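Local coordinates for peptidase (Yersinia bercovieri, PDB 5NYW), which is of unknown function but belongs to the Ntn-hydrolase superfamily as Anbu, an ancestral proteasome beta-type subunit related to HslV, at residues L[6-12]-L[162-168]. Numbering follows the deposited sequence.
Sequences MRLSSGL and LSYDTPL
Ser-9 and Tyr-164 make the direct polar link: Ser-9 N donates to Tyr-164 O over 3.0 Å, approaching nearly in line with the carbonyl bond (C=O...N 161°). The same tyrosine lies with one ring face against the Leu-8/Ser-9 peptide, and Ser-9 N sits 3.7 Å above the ring centre. With CG anti to the backbone N (chi1 -176°), the ring is carried under this peptide; Ser-9 CB lies by Tyr-164 CE2 and Arg-7 NH2 is 3.5 Å from Tyr-164 CE1, guanidinium and ring planes 40° apart. Arg-7 NE is hydrogen-bonded to Leu-125 O. A water donates to Leu-8 O and meets Tyr-164 OH at an unusually short 2.5 Å.

The apolar part centres on Leu-8, whose two branches diverge. CD2 meets Leu-162 CD1 at 3.7 Å, the side chains crossing at about a right angle, whereas CD1 reaches Leu-168 CD1 at 3.6 Å. Met-6 CG continues this layer onto Leu-162 CD2, and Ala-171 of helix 168-185 touches Met-6, Leu-8 and Leu-162.

Within 162-168, a type I turn from Ser-163 to Thr-166 is braced by Ser-163 N donating to Thr-166 OG1. Facing it, the tight connection between antiparallel strands 2-7 and 11-23 is closed by Leu-8 N to Gly-11 O. A beta-hairpin end thus packs on an interhelical loop, joining sheet to helical layer in the alpha-beta-beta-alpha sandwich of proteasome-type Ntn hydrolases.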
loop_
_atom_site.group_PDB
_atom_site.type_symbol
_atom_site.label_atom_id
_atom_site.label_comp_id
_atom_site.label_asym_id
_atom_site.label_seq_id
_atom_site.Cartn_x
_atom_site.Cartn_y
_atom_site.Cartn_z
ATOM N N MET L 6 36.923 20.716 -18.471
ATOM C CA MET L 6 37.582 21.619 -17.549
ATOM C C MET L 6 36.982 23.019 -17.629
ATOM O O MET L 6 36.797 23.556 -18.725
ATOM C CB MET L 6 39.083 21.687 -17.850
ATOM C CG MET L 6 39.798 20.358 -17.801
ATOM S SD MET L 6 41.406 20.397 -18.618
ATOM C CE MET L 6 42.072 18.791 -18.192
ATOM N N ARG L 7 36.643 23.589 -16.475
ATOM C CA ARG L 7 36.177 24.973 -16.411
ATOM C C ARG L 7 37.219 25.886 -15.781
ATOM O O ARG L 7 37.478 25.800 -14.581
ATOM C CB ARG L 7 34.868 25.072 -15.630
ATOM C CG ARG L 7 34.352 26.490 -15.433
ATOM C CD ARG L 7 33.128 26.474 -14.533
ATOM N NE ARG L 7 32.687 27.811 -14.130
ATOM C CZ ARG L 7 33.021 28.406 -12.987
ATOM N NH1 ARG L 7 32.559 29.615 -12.723
ATOM N NH2 ARG L 7 33.803 27.790 -12.104
ATOM N N LEU L 8 37.768 26.790 -16.586
ATOM C CA LEU L 8 38.830 27.694 -16.161
ATOM C C LEU L 8 38.329 29.119 -16.224
ATOM O O LEU L 8 37.219 29.354 -16.690
ATOM C CB LEU L 8 40.060 27.538 -17.043
ATOM C CG LEU L 8 40.394 26.090 -17.368
ATOM C CD1 LEU L 8 41.035 26.030 -18.730
ATOM C CD2 LEU L 8 41.293 25.502 -16.290
ATOM N N SER L 9 39.132 30.062 -15.739
ATOM C CA SER L 9 38.734 31.466 -15.742
ATOM C C SER L 9 38.530 32.020 -17.155
ATOM O O SER L 9 37.662 32.872 -17.374
ATOM C CB SER L 9 39.756 32.313 -14.979
ATOM O OG SER L 9 41.055 32.149 -15.505
ATOM N N SER L 10 39.340 31.547 -18.100
ATOM C CA SER L 10 39.319 32.067 -19.470
ATOM C C SER L 10 38.471 31.261 -20.467
ATOM O O SER L 10 38.306 31.677 -21.612
ATOM C CB SER L 10 40.759 32.182 -19.992
ATOM O OG SER L 10 41.500 31.003 -19.742
ATOM N N GLY L 11 37.948 30.113 -20.047
ATOM C CA GLY L 11 37.150 29.267 -20.926
ATOM C C GLY L 11 37.001 27.812 -20.492
ATOM O O GLY L 11 37.376 27.431 -19.380
ATOM N N LEU L 12 36.495 26.985 -21.401
ATOM C CA LEU L 12 36.302 25.565 -21.137
ATOM C C LEU L 12 37.115 24.700 -22.094
ATOM O O LEU L 12 37.313 25.062 -23.258
ATOM C CB LEU L 12 34.823 25.195 -21.246
ATOM C CG LEU L 12 33.816 25.628 -20.187
ATOM C CD1 LEU L 12 32.606 26.165 -20.855
ATOM C CD2 LEU L 12 33.428 24.387 -19.427
ATOM N N LEU L 162 46.625 21.114 -13.311
ATOM C CA LEU L 162 45.459 21.946 -13.615
ATOM C C LEU L 162 44.965 22.672 -12.367
ATOM O O LEU L 162 44.886 22.089 -11.281
ATOM C CB LEU L 162 44.305 21.119 -14.216
ATOM C CG LEU L 162 43.127 21.943 -14.795
ATOM C CD1 LEU L 162 43.438 22.519 -16.178
ATOM C CD2 LEU L 162 41.801 21.183 -14.840
ATOM N N SER L 163 44.680 23.962 -12.534
ATOM C CA SER L 163 44.008 24.784 -11.531
ATOM C C SER L 163 43.088 25.730 -12.288
ATOM O O SER L 163 43.197 25.845 -13.515
ATOM C CB SER L 163 45.006 25.544 -10.656
ATOM O OG SER L 163 45.813 26.413 -11.430
ATOM N N TYR L 164 42.200 26.419 -11.578
ATOM C CA TYR L 164 41.211 27.303 -12.214
ATOM C C TYR L 164 41.852 28.350 -13.133
ATOM O O TYR L 164 41.243 28.797 -14.110
ATOM C CB TYR L 164 40.365 27.988 -11.133
ATOM C CG TYR L 164 39.231 28.868 -11.624
ATOM C CD1 TYR L 164 38.097 28.311 -12.206
ATOM C CD2 TYR L 164 39.282 30.264 -11.484
ATOM C CE1 TYR L 164 37.044 29.112 -12.641
ATOM C CE2 TYR L 164 38.238 31.072 -11.929
ATOM C CZ TYR L 164 37.120 30.489 -12.504
ATOM O OH TYR L 164 36.070 31.274 -12.941
ATOM N N ASP L 165 43.091 28.725 -12.828
ATOM C CA ASP L 165 43.764 29.800 -13.559
ATOM C C ASP L 165 44.679 29.326 -14.687
ATOM O O ASP L 165 45.308 30.144 -15.344
ATOM C CB ASP L 165 44.575 30.648 -12.579
ATOM C CG ASP L 165 43.696 31.478 -11.670
ATOM O OD1 ASP L 165 42.769 32.149 -12.177
ATOM O OD2 ASP L 165 43.924 31.444 -10.443
ATOM N N THR L 166 44.732 28.020 -14.928
ATOM C CA THR L 166 45.499 27.481 -16.042
ATOM C C THR L 166 44.934 28.034 -17.338
ATOM O O THR L 166 43.737 27.943 -17.580
ATOM C CB THR L 166 45.445 25.915 -16.094
ATOM O OG1 THR L 166 45.989 25.356 -14.894
ATOM C CG2 THR L 166 46.216 25.359 -17.291
ATOM N N PRO L 167 45.791 28.605 -18.183
ATOM C CA PRO L 167 45.357 29.091 -19.499
ATOM C C PRO L 167 44.816 27.952 -20.374
ATOM O O PRO L 167 45.218 26.802 -20.172
ATOM C CB PRO L 167 46.635 29.695 -20.098
ATOM C CG PRO L 167 47.752 29.217 -19.241
ATOM C CD PRO L 167 47.182 28.972 -17.883
ATOM N N LEU L 168 43.904 28.262 -21.295
ATOM C CA LEU L 168 43.247 27.243 -22.114
ATOM C C LEU L 168 44.173 26.279 -22.853
ATOM O O LEU L 168 43.906 25.079 -22.868
ATOM C CB LEU L 168 42.305 27.882 -23.136
ATOM C CG LEU L 168 40.843 28.063 -22.727
ATOM C CD1 LEU L 168 40.717 28.478 -21.284
ATOM C CD2 LEU L 168 40.143 29.053 -23.643
HETATM O O HOH W 1 35.028 30.467 -15.121
#